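Local coordinates for uncharacterized protein (Nostoc punctiforme, PDB 2QDR) that is of unknown function but adopts a cupin-type double-stranded beta-helix fold and may be a dioxygenase, at residues G252-R255 and D259-W262. Sequence-based numbering, arbitrary orientation.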
ATOM      1  N   GLY A 252      -9.738 -29.401  19.464  1.00 63.59           N
ATOM      2  CA  GLY A 252     -10.820 -30.300  19.799  1.00 63.34           C
ATOM      3  C   GLY A 252     -10.772 -30.357  21.306  1.00 63.20           C
ATOM      4  O   GLY A 252     -10.630 -29.326  21.950  1.00 63.55           O
ATOM      5  N   ASP A 253     -10.848 -31.558  21.861  1.00 64.62           N
ATOM      6  CA  ASP A 253     -10.781 -31.742  23.324  1.00 66.44           C
ATOM      7  C   ASP A 253      -9.352 -32.146  23.801  1.00 65.49           C
ATOM      8  O   ASP A 253      -9.180 -32.490  24.966  1.00 66.77           O
ATOM      9  CB  ASP A 253     -11.897 -32.691  23.838  1.00 67.48           C
ATOM     10  CG  ASP A 253     -11.905 -34.045  23.149  1.00 75.59           C
ATOM     11  OD1 ASP A 253     -11.236 -34.196  22.093  1.00 83.79           O
ATOM     12  OD2 ASP A 253     -12.611 -34.952  23.649  1.00 84.88           O
ATOM     13  N   TYR A 254      -8.347 -32.064  22.916  1.00 63.61           N
ATOM     14  CA  TYR A 254      -6.956 -32.364  23.244  1.00 62.26           C
ATOM     15  C   TYR A 254      -6.242 -31.040  23.395  1.00 62.61           C
ATOM     16  O   TYR A 254      -6.467 -30.135  22.593  1.00 62.81           O
ATOM     17  CB  TYR A 254      -6.268 -33.169  22.136  1.00 61.04           C
ATOM     18  CG  TYR A 254      -4.863 -33.642  22.486  1.00 59.54           C
ATOM     19  CD1 TYR A 254      -3.738 -32.844  22.249  1.00 59.97           C
ATOM     20  CD2 TYR A 254      -4.660 -34.902  23.044  1.00 58.28           C
ATOM     21  CE1 TYR A 254      -2.446 -33.303  22.573  1.00 58.83           C
ATOM     22  CE2 TYR A 254      -3.385 -35.357  23.380  1.00 56.84           C
ATOM     23  CZ  TYR A 254      -2.288 -34.563  23.141  1.00 58.70           C
ATOM     24  OH  TYR A 254      -1.047 -35.043  23.479  1.00 57.04           O
ATOM     25  N   ARG A 255      -5.390 -30.922  24.411  1.00 63.00           N
ATOM     26  CA  ARG A 255      -4.616 -29.703  24.639  1.00 63.33           C
ATOM     27  C   ARG A 255      -3.134 -29.964  24.367  1.00 62.65           C
ATOM     28  O   ARG A 255      -2.473 -30.675  25.130  1.00 61.77           O
ATOM     29  CB  ARG A 255      -4.801 -29.153  26.049  1.00 63.50           C
ATOM     30  CG  ARG A 255      -3.904 -27.924  26.297  1.00 64.11           C
ATOM     31  CD  ARG A 255      -4.166 -27.126  27.548  1.00 64.75           C
ATOM     32  NE  ARG A 255      -5.488 -26.509  27.585  1.00 68.36           N
ATOM     33  CZ  ARG A 255      -5.849 -25.541  28.428  1.00 70.95           C
ATOM     34  NH1 ARG A 255      -5.008 -25.044  29.340  1.00 74.13           N
ATOM     35  NH2 ARG A 255      -7.083 -25.053  28.353  1.00 71.23           N
ATOM     36  N   ASP A 259       6.427 -29.624  24.343  1.00 62.07           N
ATOM     37  CA  ASP A 259       6.934 -30.984  24.070  1.00 62.65           C
ATOM     38  C   ASP A 259       5.904 -31.972  23.453  1.00 62.03           C
ATOM     39  O   ASP A 259       6.219 -33.145  23.294  1.00 60.26           O
ATOM     40  CB  ASP A 259       7.672 -31.604  25.297  1.00 63.29           C
ATOM     41  CG  ASP A 259       8.860 -30.761  25.765  1.00 64.22           C
ATOM     42  OD1 ASP A 259       9.533 -30.101  24.947  1.00 66.07           O
ATOM     43  OD2 ASP A 259       9.150 -30.789  26.969  1.00 71.68           O
ATOM     44  N   HIS A 260       4.708 -31.499  23.085  1.00 62.48           N
ATOM     45  CA  HIS A 260       3.713 -32.358  22.417  1.00 62.67           C
ATOM     46  C   HIS A 260       3.989 -32.271  20.923  1.00 62.40           C
ATOM     47  O   HIS A 260       4.432 -31.240  20.420  1.00 63.31           O
ATOM     48  CB  HIS A 260       2.274 -31.969  22.735  1.00 63.03           C
ATOM     49  CG  HIS A 260       1.826 -32.380  24.104  1.00 65.06           C
ATOM     50  ND1 HIS A 260       0.809 -33.291  24.308  1.00 64.90           N
ATOM     51  CD2 HIS A 260       2.306 -32.072  25.332  1.00 63.05           C
ATOM     52  CE1 HIS A 260       0.645 -33.477  25.606  1.00 66.66           C
ATOM     53  NE2 HIS A 260       1.547 -32.757  26.248  1.00 65.36           N
ATOM     54  N   TYR A 261       3.737 -33.364  20.225  1.00 62.50           N
ATOM     55  CA  TYR A 261       3.962 -33.462  18.792  1.00 62.82           C
ATOM     56  C   TYR A 261       2.723 -33.947  18.059  1.00 62.83           C
ATOM     57  O   TYR A 261       1.861 -34.604  18.652  1.00 64.33           O
ATOM     58  CB  TYR A 261       5.124 -34.431  18.564  1.00 64.23           C
ATOM     59  CG  TYR A 261       5.369 -34.895  17.140  1.00 63.24           C
ATOM     60  CD1 TYR A 261       4.714 -36.012  16.651  1.00 64.59           C
ATOM     61  CD2 TYR A 261       6.268 -34.245  16.306  1.00 62.07           C
ATOM     62  CE1 TYR A 261       4.915 -36.462  15.386  1.00 66.05           C
ATOM     63  CE2 TYR A 261       6.488 -34.694  15.012  1.00 65.34           C
ATOM     64  CZ  TYR A 261       5.806 -35.813  14.564  1.00 66.96           C
ATOM     65  OH  TYR A 261       5.987 -36.297  13.293  1.00 64.29           O
ATOM     66  N   TRP A 262       2.626 -33.611  16.776  1.00 62.19           N
ATOM     67  CA  TRP A 262       1.508 -34.078  15.970  1.00 62.33           C
ATOM     68  C   TRP A 262       1.936 -34.542  14.580  1.00 61.46           C
ATOM     69  O   TRP A 262       3.035 -34.238  14.113  1.00 61.40           O
ATOM     70  CB  TRP A 262       0.417 -33.013  15.852  1.00 62.52           C
ATOM     71  CG  TRP A 262       0.758 -31.795  15.118  1.00 62.45           C
ATOM     72  CD1 TRP A 262       0.600 -31.571  13.787  1.00 63.42           C
ATOM     73  CD2 TRP A 262       1.254 -30.587  15.676  1.00 65.09           C
ATOM     74  NE1 TRP A 262       0.992 -30.298  13.473  1.00 63.56           N
ATOM     75  CE2 TRP A 262       1.409 -29.673  14.615  1.00 64.73           C
ATOM     76  CE3 TRP A 262       1.616 -30.194  16.970  1.00 61.30           C
ATOM     77  CZ2 TRP A 262       1.884 -28.381  14.811  1.00 65.58           C
ATOM     78  CZ3 TRP A 262       2.097 -28.925  17.158  1.00 64.65           C
ATOM     79  CH2 TRP A 262       2.225 -28.027  16.087  1.00 64.73           C
TER
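Across the gap between Tyr254-Arg255 and His260 the two backbones stay well apart, 9.0 Å between the CA atoms of Arg255 and His260 at their nearest, with no main-chain hydrogen bond joining them. Side chains do the bridging. Tyr254 has its CG anti to the backbone N (chi1 -174°), which sends the ring out across the gap until OH lies 2.7 Å from ND1 of His260. This is a hydrogen bond whose geometry suits a proton on either the hydroxyl or ND1, and the hydroxyl sits at the imidazole edge, in the ring plane. The two rings meet at their edges, neither lying over the other, with planes at 66°. Over one imidazole face, toward its rim, lies the carbonyl O of Arg255, 4.2 Å from CE1 of His260. The Arg255 side chain turns off to a salt bridge between its NE and Asp250 OD1. A phenylalanine in place of Tyr254 would probably leave His260 ND1 without this partner and the imidazole freer to turn. Phe55 meets the Tyr254 ring, while His260 rests on Asp57. The pair thus ties together the consecutive strands 254-257 and 260-264, which pair in different sheets of the cupin-type double-stranded beta-helix, across the short connection between them.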